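Local structure of major pollen allergen Jun a 1 (Juniperus ashei, 1PXZ) at residues 37-42 / 64-69; 46-51 / 79-84; 83-88 / 109-114; 89-94 / 115-120; 124-129 / 150-155. The protein has low pectate lyase activity, cleaving pectate by elimination with calcium as the cofactor, and is a major allergen of cedar pollen. One frame throughout, in Å; residues are numbered along the deposited sequence.

In the fold
All five contacts join successive turns of the right-handed parallel beta-helix, near the N-terminal end of its coil. Contacts 1 and 4 lie on the same face, about 10 Å apart between centres, where strands 68-72 and 90-93 are neighbours. Contact 3 is on a second sheet, about 11 Å from contact 4, and its strands are followed in the chain by those of contact 4. Contact 2 shares Pro83 and Leu84 with contact 3. Contact 5 reaches the second sheet through strand 153-156, the neighbour of strand 108-111. Contact 1 closes before contacts 3, 4 and 5 open. Contacts 1 and 5 are farthest apart, about 24 Å between centres, and contact 5 lies beside the probable calcium site.

Contact 1: 37-42 / 64-69; sequences GGDFYT and REKALW
The indole of Trp69 lies beside the ring of Phe40, whose edge is turned toward the face of the five-membered ring. This is an offset edge-to-face pair with planes at 78°. Phe40 CE1 comes 3.7 Å from Trp69 CD1. Beside CD1, the indole NE1 is hydrogen-bonded to Asp93 OD2. Asp39 uses both backbone and side chain. Its O accepts from Trp69 N at 2.9 Å in a nearly straight bond. Asp39 OD2 forms a salt bridge with Lys66 NZ; the modelled 2.5 Å is too short to be taken literally. The lysine chain bends at chi3 (-117°) and crosses the aspartate at about a right angle. Water 1 links Asp39 N to Ala67 O. Next along, Tyr41 N donates to Trp69 O at 2.9 Å, from above the carbonyl plane. On the face of Asp39, Leu68 CD1 rests against Tyr41 CB at 4.0 Å. Parallel pairing of strands 39-43 and 68-72, one coil above the other, is the hallmark of the parallel beta-helix.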
# COMPACT_ATOMS: atom_id res chain seq x y z
N GLY A 37 -14.07 -0.52 -16.93
CA GLY A 37 -15.05 -1.25 -17.74
C GLY A 37 -16.38 -1.45 -17.04
O GLY A 37 -17.41 -1.69 -17.68
N GLY A 38 -16.40 -1.35 -15.71
CA GLY A 38 -17.61 -1.63 -14.94
C GLY A 38 -18.48 -0.39 -14.93
O GLY A 38 -18.10 0.55 -15.64
N ASP A 39 -19.57 -0.38 -14.16
CA ASP A 39 -20.33 0.85 -14.02
C ASP A 39 -19.78 1.69 -12.88
O ASP A 39 -19.19 1.15 -11.95
CB ASP A 39 -21.80 0.58 -13.66
CG ASP A 39 -22.45 -0.46 -14.56
OD1 ASP A 39 -22.42 -0.24 -15.79
OD2 ASP A 39 -22.97 -1.47 -14.04
N PHE A 40 -20.02 3.00 -12.94
CA PHE A 40 -19.79 3.82 -11.77
C PHE A 40 -20.84 3.50 -10.70
O PHE A 40 -22.00 3.30 -11.06
CB PHE A 40 -19.86 5.30 -12.10
CG PHE A 40 -18.70 5.81 -12.95
CD1 PHE A 40 -17.42 5.87 -12.42
CD2 PHE A 40 -18.91 6.21 -14.26
CE1 PHE A 40 -16.37 6.34 -13.19
CE2 PHE A 40 -17.86 6.66 -15.04
CZ PHE A 40 -16.58 6.72 -14.50
N TYR A 41 -20.45 3.45 -9.45
CA TYR A 41 -21.30 3.22 -8.29
C TYR A 41 -21.12 4.39 -7.32
O TYR A 41 -20.00 4.69 -6.89
CB TYR A 41 -20.99 1.89 -7.59
CG TYR A 41 -21.80 1.66 -6.31
CD1 TYR A 41 -23.04 1.05 -6.36
CD2 TYR A 41 -21.33 2.05 -5.06
CE1 TYR A 41 -23.76 0.86 -5.18
CE2 TYR A 41 -22.03 1.88 -3.89
CZ TYR A 41 -23.27 1.27 -3.97
OH TYR A 41 -23.95 1.09 -2.78
N THR A 42 -22.21 5.04 -6.91
CA THR A 42 -22.03 6.19 -6.03
C THR A 42 -22.48 5.85 -4.61
O THR A 42 -23.59 5.34 -4.43
CB THR A 42 -22.81 7.43 -6.53
OG1 THR A 42 -22.36 7.77 -7.85
CG2 THR A 42 -22.57 8.61 -5.60
N ARG A 64 -20.23 -6.29 -4.37
CA ARG A 64 -20.90 -6.85 -5.54
C ARG A 64 -19.94 -7.72 -6.33
O ARG A 64 -18.72 -7.50 -6.37
CB ARG A 64 -21.47 -5.76 -6.45
CG ARG A 64 -22.59 -4.92 -5.89
CD ARG A 64 -23.79 -5.69 -5.33
NE ARG A 64 -23.53 -6.03 -3.93
CZ ARG A 64 -24.30 -6.80 -3.17
NH1 ARG A 64 -25.43 -7.33 -3.63
NH2 ARG A 64 -23.94 -7.04 -1.92
N GLU A 65 -20.46 -8.74 -7.02
CA GLU A 65 -19.59 -9.51 -7.90
C GLU A 65 -19.27 -8.72 -9.16
O GLU A 65 -18.16 -8.82 -9.69
CB GLU A 65 -20.24 -10.86 -8.27
CG GLU A 65 -19.76 -12.03 -7.44
CD GLU A 65 -18.89 -11.69 -6.24
OE1 GLU A 65 -19.44 -11.29 -5.17
OE2 GLU A 65 -17.65 -11.83 -6.39
N LYS A 66 -20.18 -7.92 -9.70
CA LYS A 66 -19.80 -7.23 -10.93
C LYS A 66 -18.74 -6.15 -10.69
O LYS A 66 -18.57 -5.67 -9.58
CB LYS A 66 -21.03 -6.60 -11.58
CG LYS A 66 -21.60 -5.44 -10.77
CD LYS A 66 -22.98 -5.07 -11.33
CE LYS A 66 -22.97 -3.65 -11.87
NZ LYS A 66 -24.05 -3.39 -12.86
N ALA A 67 -18.06 -5.77 -11.77
CA ALA A 67 -17.05 -4.72 -11.75
C ALA A 67 -17.69 -3.37 -11.45
O ALA A 67 -18.66 -2.98 -12.11
CB ALA A 67 -16.30 -4.63 -13.08
N LEU A 68 -17.14 -2.65 -10.47
CA LEU A 68 -17.72 -1.35 -10.15
C LEU A 68 -16.61 -0.34 -9.86
O LEU A 68 -15.61 -0.74 -9.25
CB LEU A 68 -18.61 -1.40 -8.91
CG LEU A 68 -19.95 -2.13 -9.04
CD1 LEU A 68 -20.66 -2.09 -7.68
CD2 LEU A 68 -20.79 -1.53 -10.15
N TRP A 69 -16.85 0.90 -10.27
CA TRP A 69 -15.93 1.99 -9.97
C TRP A 69 -16.64 2.85 -8.93
O TRP A 69 -17.55 3.60 -9.31
CB TRP A 69 -15.56 2.73 -11.26
CG TRP A 69 -14.40 3.66 -11.11
CD1 TRP A 69 -14.38 4.86 -10.47
CD2 TRP A 69 -13.06 3.46 -11.61
NE1 TRP A 69 -13.12 5.42 -10.54
CE2 TRP A 69 -12.31 4.58 -11.23
CE3 TRP A 69 -12.46 2.43 -12.34
CZ2 TRP A 69 -10.95 4.73 -11.55
CZ3 TRP A 69 -11.11 2.57 -12.66
CH2 TRP A 69 -10.40 3.70 -12.26
O HOH W 1 -20.58 -2.83 -13.85

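Contact 2: 46-51 / 79-84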
# COMPACT_ATOMS: atom_id res chain seq x y z
N THR A 46 -23.71 6.93 4.60
CA THR A 46 -22.57 6.56 5.44
C THR A 46 -22.87 5.34 6.28
O THR A 46 -22.05 4.95 7.11
CB THR A 46 -22.19 7.73 6.37
OG1 THR A 46 -23.31 8.02 7.21
CG2 THR A 46 -21.90 8.98 5.56
N ASP A 47 -24.04 4.72 6.07
CA ASP A 47 -24.45 3.61 6.91
C ASP A 47 -23.65 2.35 6.58
O ASP A 47 -23.04 2.29 5.51
CB ASP A 47 -25.93 3.25 6.73
CG ASP A 47 -26.90 4.30 7.22
OD1 ASP A 47 -26.51 5.24 7.95
OD2 ASP A 47 -28.10 4.17 6.85
N ASP A 48 -23.71 1.41 7.52
CA ASP A 48 -23.07 0.11 7.37
C ASP A 48 -23.91 -0.98 8.04
O ASP A 48 -24.12 -0.92 9.25
CB ASP A 48 -21.65 0.08 7.97
CG ASP A 48 -20.89 -1.18 7.58
OD1 ASP A 48 -20.97 -1.59 6.40
OD2 ASP A 48 -20.18 -1.78 8.42
N ASN A 49 -24.36 -1.96 7.27
CA ASN A 49 -24.95 -3.19 7.79
C ASN A 49 -24.10 -4.36 7.30
O ASN A 49 -24.19 -4.77 6.15
CB ASN A 49 -26.41 -3.35 7.36
CG ASN A 49 -27.04 -4.58 8.00
OD1 ASN A 49 -26.36 -5.53 8.39
ND2 ASN A 49 -28.36 -4.57 8.13
N PRO A 50 -23.25 -4.88 8.18
CA PRO A 50 -22.28 -5.90 7.80
C PRO A 50 -22.87 -7.16 7.17
O PRO A 50 -22.19 -7.75 6.31
CB PRO A 50 -21.61 -6.28 9.12
CG PRO A 50 -22.08 -5.34 10.16
CD PRO A 50 -23.16 -4.48 9.59
N VAL A 51 -24.07 -7.58 7.55
CA VAL A 51 -24.58 -8.87 7.08
C VAL A 51 -25.59 -8.74 5.95
O VAL A 51 -25.99 -9.73 5.31
CB VAL A 51 -25.23 -9.67 8.23
CG1 VAL A 51 -24.18 -10.10 9.25
CG2 VAL A 51 -26.35 -8.87 8.89
N LYS A 79 -17.72 5.12 9.61
CA LYS A 79 -17.27 4.22 10.66
C LYS A 79 -17.88 2.84 10.42
O LYS A 79 -19.09 2.64 10.58
CB LYS A 79 -17.60 4.71 12.08
CG LYS A 79 -17.08 3.77 13.17
CD LYS A 79 -17.33 4.31 14.57
CE LYS A 79 -16.73 3.42 15.64
NZ LYS A 79 -17.17 3.78 17.02
N LEU A 80 -17.04 1.89 10.02
CA LEU A 80 -17.59 0.56 9.73
C LEU A 80 -17.86 -0.25 10.98
O LEU A 80 -17.20 -0.08 12.02
CB LEU A 80 -16.63 -0.21 8.81
CG LEU A 80 -16.36 0.44 7.46
CD1 LEU A 80 -15.13 -0.20 6.82
CD2 LEU A 80 -17.56 0.30 6.54
N LYS A 81 -18.81 -1.19 10.90
CA LYS A 81 -19.15 -1.97 12.08
C LYS A 81 -18.39 -3.29 12.14
O LYS A 81 -18.29 -3.88 13.21
CB LYS A 81 -20.64 -2.29 12.14
CG LYS A 81 -21.57 -1.09 12.31
CD LYS A 81 -22.96 -1.62 12.62
CE LYS A 81 -23.94 -0.51 12.98
NZ LYS A 81 -23.97 0.58 11.97
N MET A 82 -17.91 -3.74 10.98
CA MET A 82 -17.12 -4.95 10.87
C MET A 82 -16.07 -4.77 9.77
O MET A 82 -16.20 -3.81 9.00
CB MET A 82 -18.02 -6.15 10.54
CG MET A 82 -18.95 -6.54 11.68
SD MET A 82 -18.09 -7.25 13.10
CE MET A 82 -17.62 -8.85 12.45
N PRO A 83 -15.07 -5.62 9.68
CA PRO A 83 -14.11 -5.50 8.56
C PRO A 83 -14.83 -5.44 7.22
O PRO A 83 -15.81 -6.15 6.99
CB PRO A 83 -13.33 -6.82 8.68
CG PRO A 83 -13.35 -7.12 10.15
CD PRO A 83 -14.76 -6.74 10.58
N LEU A 84 -14.42 -4.56 6.33
CA LEU A 84 -15.05 -4.49 5.02
C LEU A 84 -14.22 -5.31 4.04
O LEU A 84 -13.10 -4.90 3.75
CB LEU A 84 -15.11 -3.05 4.54
CG LEU A 84 -15.51 -2.84 3.08
CD1 LEU A 84 -16.80 -3.56 2.75
CD2 LEU A 84 -15.63 -1.34 2.79
O HOH W 2 -20.48 5.60 9.44
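The two backbones run past each other as loops, with 6.0 Å between Asp48 CA and Leu80 CA and 6.1 Å between Pro50 CA and Met82 CA. With CG anti to the backbone N (chi1 -169°), Asp48 OD2 receives Lys81 N at 2.9 Å. That bond is almost straight (177°) and uses the anti side of the carboxylate. The other oxygen, OD1, is held by a salt bridge to Arg59. Leu80 CD2 lies 3.8 Å from Asp48 CG, so an apolar branch rests against the buried acid. Lys81 grips the same residue a second time. Its chain bends at the end (chi4 53°), and NZ donates to Asp48 O at 3.1 Å in the carbonyl plane. Pro50 crosses Met82 at about a right angle, its CG 3.7 Å from Met82 CG. In the 46-51 loop, Asn49 OD1 accepts from Val51 N, forming an Asx turn. The loop after strand 39-43 thus packs on the loop between strands 76-78 and 84-85 in the beta-helix. Residues 79-83 belong to an IgE-binding region.

Contact 3: 83-88 / 109-114; sequences PLYVAG and FMRKVS
Tyr85 and Phe109 pair across two neighbouring coils of the parallel beta-helix, on strands 84-85 and 108-111. Phe109 CB sits over one face of the Tyr85 ring, 3.9 Å from its centroid, a CH-pi contact. The two rings themselves meet obliquely, with planes at 42°. Phe109 is in turn met from the other segment by Pro83. Pro83 CB lies over a face of the phenyl ring, 3.8 Å from its centroid, in a second CH-pi contact. Two backbone bonds hold Tyr85 and Phe109 in register. Phe109 N donates to Leu84 O at 2.9 Å, and Val86 N donates to Phe109 O at 2.9 Å. The second of these bonds runs nearly along the C=O axis. At Val86 O water 3 bridges the two chains, donating to that oxygen and accepting from Arg111 N. At the phenol end of Tyr85, the guanidinium of Arg111 crosses obliquely, with its plane 60° from the ring. With chi2 at -142°, its chain bends to bring Arg111 NH2 to 3.1 Å from Tyr85 OH. Strand 153-156 is the next neighbour of strand 108-111, and Thr154 touches Phe109. The Phe109 side chain is about 7 Å from that of Asp149, a probable calcium ligand. At the other end Val113 closes on the chain of Gly88: Val113 CG1 is 3.7 Å from Gly88 N.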
# COMPACT_ATOMS: atom_id res chain seq x y z
N PRO A 83 -15.07 -5.62 9.68
CA PRO A 83 -14.11 -5.50 8.56
C PRO A 83 -14.83 -5.44 7.22
O PRO A 83 -15.81 -6.15 6.99
CB PRO A 83 -13.33 -6.82 8.68
CG PRO A 83 -13.35 -7.12 10.15
CD PRO A 83 -14.76 -6.74 10.58
N LEU A 84 -14.42 -4.56 6.33
CA LEU A 84 -15.05 -4.49 5.02
C LEU A 84 -14.22 -5.31 4.04
O LEU A 84 -13.10 -4.90 3.75
CB LEU A 84 -15.11 -3.05 4.54
CG LEU A 84 -15.51 -2.84 3.08
CD1 LEU A 84 -16.80 -3.56 2.75
CD2 LEU A 84 -15.63 -1.34 2.79
N TYR A 85 -14.79 -6.43 3.59
CA TYR A 85 -14.15 -7.21 2.55
C TYR A 85 -14.53 -6.65 1.18
O TYR A 85 -15.72 -6.50 0.88
CB TYR A 85 -14.57 -8.67 2.68
CG TYR A 85 -13.81 -9.30 3.82
CD1 TYR A 85 -12.55 -9.84 3.59
CD2 TYR A 85 -14.36 -9.32 5.09
CE1 TYR A 85 -11.83 -10.41 4.62
CE2 TYR A 85 -13.64 -9.89 6.13
CZ TYR A 85 -12.39 -10.43 5.88
OH TYR A 85 -11.68 -11.00 6.91
N VAL A 86 -13.52 -6.32 0.40
CA VAL A 86 -13.69 -5.69 -0.91
C VAL A 86 -13.54 -6.76 -1.99
O VAL A 86 -12.49 -7.41 -2.10
CB VAL A 86 -12.69 -4.55 -1.16
CG1 VAL A 86 -12.90 -3.98 -2.57
CG2 VAL A 86 -12.79 -3.41 -0.16
N ALA A 87 -14.55 -6.97 -2.82
CA ALA A 87 -14.51 -8.00 -3.86
C ALA A 87 -13.52 -7.66 -4.96
O ALA A 87 -12.97 -6.56 -5.08
CB ALA A 87 -15.93 -8.16 -4.40
N GLY A 88 -13.23 -8.60 -5.87
CA GLY A 88 -12.30 -8.24 -6.95
C GLY A 88 -12.97 -7.36 -8.00
O GLY A 88 -14.20 -7.22 -7.97
N PHE A 109 -10.24 -4.81 3.85
CA PHE A 109 -9.73 -6.16 3.77
C PHE A 109 -9.94 -6.72 2.37
O PHE A 109 -10.98 -6.53 1.75
CB PHE A 109 -10.41 -7.08 4.79
CG PHE A 109 -10.05 -6.78 6.24
CD1 PHE A 109 -10.57 -5.67 6.89
CD2 PHE A 109 -9.19 -7.61 6.93
CE1 PHE A 109 -10.24 -5.34 8.20
CE2 PHE A 109 -8.85 -7.30 8.24
CZ PHE A 109 -9.38 -6.19 8.87
N MET A 110 -8.93 -7.42 1.88
CA MET A 110 -9.06 -8.12 0.60
C MET A 110 -8.54 -9.54 0.78
O MET A 110 -7.42 -9.72 1.28
CB MET A 110 -8.30 -7.39 -0.50
CG MET A 110 -8.98 -6.09 -0.95
SD MET A 110 -7.72 -4.93 -1.53
CE MET A 110 -7.06 -4.39 0.06
N ARG A 111 -9.34 -10.53 0.40
CA ARG A 111 -8.87 -11.91 0.62
C ARG A 111 -9.22 -12.77 -0.59
O ARG A 111 -10.38 -12.88 -0.99
CB ARG A 111 -9.45 -12.50 1.89
CG ARG A 111 -9.01 -13.93 2.15
CD ARG A 111 -10.16 -14.74 2.74
NE ARG A 111 -10.63 -14.18 4.00
CZ ARG A 111 -11.84 -14.33 4.52
NH1 ARG A 111 -12.75 -15.05 3.88
NH2 ARG A 111 -12.14 -13.76 5.68
N LYS A 112 -8.22 -13.38 -1.21
CA LYS A 112 -8.49 -14.21 -2.38
C LYS A 112 -9.27 -13.50 -3.48
O LYS A 112 -10.26 -14.02 -3.99
CB LYS A 112 -9.24 -15.48 -1.96
CG LYS A 112 -8.45 -16.37 -1.02
CD LYS A 112 -9.19 -17.68 -0.78
CE LYS A 112 -8.24 -18.78 -0.33
NZ LYS A 112 -6.86 -18.26 -0.09
N VAL A 113 -8.82 -12.30 -3.83
CA VAL A 113 -9.43 -11.51 -4.90
C VAL A 113 -8.31 -10.90 -5.74
O VAL A 113 -7.16 -10.87 -5.29
CB VAL A 113 -10.34 -10.40 -4.36
CG1 VAL A 113 -11.55 -10.99 -3.64
CG2 VAL A 113 -9.57 -9.48 -3.42
N SER A 114 -8.63 -10.41 -6.92
CA SER A 114 -7.72 -9.69 -7.80
C SER A 114 -8.33 -8.42 -8.37
O SER A 114 -9.56 -8.31 -8.36
CB SER A 114 -7.35 -10.54 -9.03
OG SER A 114 -6.85 -11.77 -8.54
O HOH W 3 -12.04 -9.71 -0.28

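Contact 4: 89-94 / 115-120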
# COMPACT_ATOMS: atom_id res chain seq x y z
N HIS A 89 -12.18 -6.79 -8.90
CA HIS A 89 -12.65 -5.90 -9.96
C HIS A 89 -13.41 -4.73 -9.37
O HIS A 89 -14.55 -4.41 -9.69
CB HIS A 89 -13.52 -6.68 -10.97
CG HIS A 89 -12.61 -7.63 -11.72
ND1 HIS A 89 -12.41 -8.93 -11.36
CD2 HIS A 89 -11.83 -7.38 -12.79
CE1 HIS A 89 -11.54 -9.48 -12.20
NE2 HIS A 89 -11.18 -8.56 -13.07
N LYS A 90 -12.75 -4.07 -8.41
CA LYS A 90 -13.36 -2.91 -7.79
C LYS A 90 -12.34 -1.77 -7.77
O LYS A 90 -11.16 -2.09 -7.58
CB LYS A 90 -13.77 -3.16 -6.33
CG LYS A 90 -14.87 -4.19 -6.11
CD LYS A 90 -16.17 -3.73 -6.73
CE LYS A 90 -17.23 -4.83 -6.62
NZ LYS A 90 -16.90 -5.93 -7.60
N THR A 91 -12.78 -0.54 -7.94
CA THR A 91 -12.00 0.66 -7.61
C THR A 91 -12.76 1.38 -6.51
O THR A 91 -13.98 1.53 -6.64
CB THR A 91 -11.81 1.60 -8.81
OG1 THR A 91 -11.04 0.87 -9.78
CG2 THR A 91 -11.06 2.85 -8.41
N ILE A 92 -12.05 1.77 -5.46
CA ILE A 92 -12.69 2.74 -4.53
C ILE A 92 -11.93 4.03 -4.76
O ILE A 92 -10.73 4.08 -4.49
CB ILE A 92 -12.68 2.22 -3.10
CG1 ILE A 92 -13.26 0.79 -3.03
CG2 ILE A 92 -13.38 3.18 -2.15
CD1 ILE A 92 -13.34 0.24 -1.61
N ASP A 93 -12.60 5.04 -5.29
CA ASP A 93 -11.97 6.26 -5.79
C ASP A 93 -12.45 7.46 -4.99
O ASP A 93 -13.59 7.91 -5.17
CB ASP A 93 -12.28 6.36 -7.29
CG ASP A 93 -11.93 7.65 -7.99
OD1 ASP A 93 -11.22 8.53 -7.45
OD2 ASP A 93 -12.36 7.87 -9.15
N GLY A 94 -11.62 8.02 -4.11
CA GLY A 94 -11.97 9.18 -3.30
C GLY A 94 -11.78 10.55 -3.92
O GLY A 94 -11.92 11.59 -3.26
N HIS A 115 -7.44 -7.56 -8.86
CA HIS A 115 -7.88 -6.35 -9.57
C HIS A 115 -8.69 -5.41 -8.69
O HIS A 115 -9.86 -5.14 -8.94
CB HIS A 115 -8.66 -6.70 -10.86
CG HIS A 115 -7.77 -7.43 -11.83
ND1 HIS A 115 -6.83 -6.79 -12.60
CD2 HIS A 115 -7.67 -8.75 -12.13
CE1 HIS A 115 -6.18 -7.68 -13.34
NE2 HIS A 115 -6.68 -8.87 -13.08
N VAL A 116 -7.99 -4.90 -7.67
CA VAL A 116 -8.54 -3.90 -6.75
C VAL A 116 -7.63 -2.67 -6.73
O VAL A 116 -6.42 -2.81 -6.48
CB VAL A 116 -8.68 -4.43 -5.32
CG1 VAL A 116 -9.11 -3.29 -4.38
CG2 VAL A 116 -9.66 -5.59 -5.23
N ILE A 117 -8.22 -1.50 -6.99
CA ILE A 117 -7.58 -0.20 -6.89
C ILE A 117 -8.17 0.57 -5.71
O ILE A 117 -9.38 0.76 -5.63
CB ILE A 117 -7.73 0.64 -8.17
CG1 ILE A 117 -7.09 -0.02 -9.41
CG2 ILE A 117 -7.20 2.05 -7.98
CD1 ILE A 117 -7.44 0.72 -10.69
N LEU A 118 -7.30 1.01 -4.80
CA LEU A 118 -7.77 1.85 -3.69
C LEU A 118 -7.08 3.19 -3.86
O LEU A 118 -5.85 3.22 -3.80
CB LEU A 118 -7.45 1.26 -2.33
CG LEU A 118 -8.02 -0.14 -2.05
CD1 LEU A 118 -7.45 -0.68 -0.75
CD2 LEU A 118 -9.55 -0.10 -2.01
N HIS A 119 -7.84 4.25 -4.09
CA HIS A 119 -7.22 5.50 -4.46
C HIS A 119 -7.88 6.71 -3.81
O HIS A 119 -9.10 6.81 -3.81
CB HIS A 119 -7.32 5.61 -5.97
CG HIS A 119 -6.95 6.91 -6.60
ND1 HIS A 119 -5.65 7.23 -6.94
CD2 HIS A 119 -7.72 7.96 -6.99
CE1 HIS A 119 -5.64 8.44 -7.50
NE2 HIS A 119 -6.88 8.91 -7.53
N SER A 120 -7.04 7.59 -3.31
CA SER A 120 -7.38 8.91 -2.77
C SER A 120 -8.36 8.85 -1.61
O SER A 120 -9.30 9.66 -1.49
CB SER A 120 -7.88 9.79 -3.92
OG SER A 120 -7.86 11.16 -3.54
O HOH W 4 -9.78 13.29 -2.49
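Five backbone hydrogen bonds tie residues 90-94 to 115-119. The shortest is from Gly94 N to His119 O, 2.8 Å and nearly straight at 177°. In the middle, Ile92 N donates to Ile117 O and Ile92 O accepts from His119 N, each at 2.9 Å. Lys90 likewise gives N-H to His115 O and takes that of Ile117. The strands run parallel with axes only 2° apart. Their exact one-to-one register stacks like positions on successive coils of the beta-helix. His89 and His115 lie side by side where the pairing starts, their planes near parallel but slid apart. His115 CB lies over the face of the His89 ring, 3.9 Å from its centroid. On the face of Thr91 and Ile117, Asp93 OD1 meets the edge of the His119 ring in plane, 3.6 Å from His119 CD2. A chi1 near 170° in both residues sets their side chains alongside each other. Asp93 also forms salt bridges with Arg18 and Arg95, while His119 ND1 bonds Asp164. Thr91 OG1 touches Ile117 CB at 3.7 Å, and its hydroxyl is bonded to Gly35. On the other face, Ile92 and Leu118 lie side by side, with Ile92 CD1 3.8 Å from Leu118 CD2.

Contact 5: 124-129 / 150-155; sequences HGCNTS and GDAITM
Cys126 reaches from its loop toward the turn at Gly150, Asp151 and Ala152. Its CB lies 3.9 Å from Gly150 O and equally 3.9 Å from Asp151 O, so the first carbon rests against two carbonyl oxygens. From there SG stands anti to the carbonyl carbon (chi1 -56°), beside the backbone N. This carries the sulfur alongside Ala152. Cys126 SG comes 3.6 Å from Ala152 CA and 4.1 Å from Ala152 CB. The disulfide to Cys107 holds the sulfur, and Ala152 packs beside it. The contact joins the loop after strand 122-124 to the turn leading into strand 153-156, on successive coils of the parallel beta-helix. The disulfide links this loop to the chain just before strand 108-111. Next along the loop, the backbones themselves come close. Gly150 has no side chain, and its CA packs 3.6 Å from Asn127 C and 3.9 Å from Thr128 N. Gly150 N donates to OD2 of Asp173, a probable calcium ligand like Asp177, and Asp151 OD1 accepts from Gly174 N. The side chain of Asp151 comes to about 3 Å from that of Asp173 and about 4 Å from that of Asp177.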
# COMPACT_ATOMS: atom_id res chain seq x y z
N HIS A 124 -7.67 6.35 8.83
CA HIS A 124 -6.97 6.54 10.09
C HIS A 124 -7.85 6.11 11.26
O HIS A 124 -9.07 6.05 11.07
CB HIS A 124 -6.55 8.00 10.25
CG HIS A 124 -7.71 8.92 10.08
ND1 HIS A 124 -8.64 9.07 11.09
CD2 HIS A 124 -8.09 9.73 9.07
CE1 HIS A 124 -9.56 9.94 10.70
NE2 HIS A 124 -9.25 10.35 9.49
N GLY A 125 -7.23 5.83 12.39
CA GLY A 125 -7.93 5.37 13.57
C GLY A 125 -8.52 3.97 13.41
O GLY A 125 -9.49 3.66 14.10
N CYS A 126 -7.98 3.12 12.54
CA CYS A 126 -8.55 1.78 12.42
C CYS A 126 -8.32 1.00 13.71
O CYS A 126 -7.30 1.12 14.38
CB CYS A 126 -7.94 1.00 11.25
SG CYS A 126 -8.12 1.90 9.68
N ASN A 127 -9.29 0.18 14.07
CA ASN A 127 -9.22 -0.49 15.37
C ASN A 127 -9.50 -1.98 15.28
O ASN A 127 -10.09 -2.40 14.30
CB ASN A 127 -10.27 0.13 16.30
CG ASN A 127 -10.00 -0.23 17.74
OD1 ASN A 127 -10.86 -0.81 18.41
ND2 ASN A 127 -8.81 0.13 18.19
N THR A 128 -9.08 -2.71 16.30
CA THR A 128 -9.34 -4.14 16.40
C THR A 128 -10.82 -4.44 16.21
O THR A 128 -11.70 -3.78 16.74
CB THR A 128 -8.88 -4.70 17.75
OG1 THR A 128 -7.45 -4.57 17.83
CG2 THR A 128 -9.21 -6.19 17.85
N SER A 129 -11.11 -5.48 15.41
CA SER A 129 -12.55 -5.74 15.24
C SER A 129 -12.99 -6.81 16.22
O SER A 129 -12.18 -7.49 16.85
CB SER A 129 -12.83 -6.16 13.80
OG SER A 129 -12.24 -7.44 13.57
N GLY A 150 -6.22 -4.03 13.77
CA GLY A 150 -6.58 -2.71 13.31
C GLY A 150 -5.62 -2.17 12.26
O GLY A 150 -4.97 -1.14 12.46
N ASP A 151 -5.55 -2.87 11.13
CA ASP A 151 -4.76 -2.45 9.99
C ASP A 151 -5.59 -1.60 9.06
O ASP A 151 -6.79 -1.88 8.89
CB ASP A 151 -4.22 -3.64 9.20
CG ASP A 151 -3.32 -4.57 10.00
OD1 ASP A 151 -2.61 -4.08 10.89
OD2 ASP A 151 -3.33 -5.79 9.74
N ALA A 152 -5.00 -0.60 8.42
CA ALA A 152 -5.80 0.19 7.49
C ALA A 152 -6.19 -0.60 6.25
O ALA A 152 -7.31 -0.55 5.76
CB ALA A 152 -5.05 1.45 7.07
N ILE A 153 -5.22 -1.34 5.71
CA ILE A 153 -5.47 -2.11 4.49
C ILE A 153 -4.85 -3.48 4.65
O ILE A 153 -3.65 -3.55 4.95
CB ILE A 153 -4.86 -1.39 3.28
CG1 ILE A 153 -5.48 -0.03 2.97
CG2 ILE A 153 -4.91 -2.30 2.05
CD1 ILE A 153 -4.77 0.78 1.90
N THR A 154 -5.65 -4.53 4.49
CA THR A 154 -5.07 -5.87 4.67
C THR A 154 -5.27 -6.71 3.42
O THR A 154 -6.41 -6.72 2.94
CB THR A 154 -5.72 -6.60 5.86
OG1 THR A 154 -5.43 -5.89 7.07
CG2 THR A 154 -5.13 -8.00 6.02
N MET A 155 -4.23 -7.36 2.91
CA MET A 155 -4.38 -8.19 1.71
C MET A 155 -3.89 -9.61 2.02
O MET A 155 -2.76 -9.77 2.47
CB MET A 155 -3.61 -7.62 0.52
CG MET A 155 -4.23 -6.33 -0.04
SD MET A 155 -3.08 -5.51 -1.19
CE MET A 155 -2.12 -4.65 0.07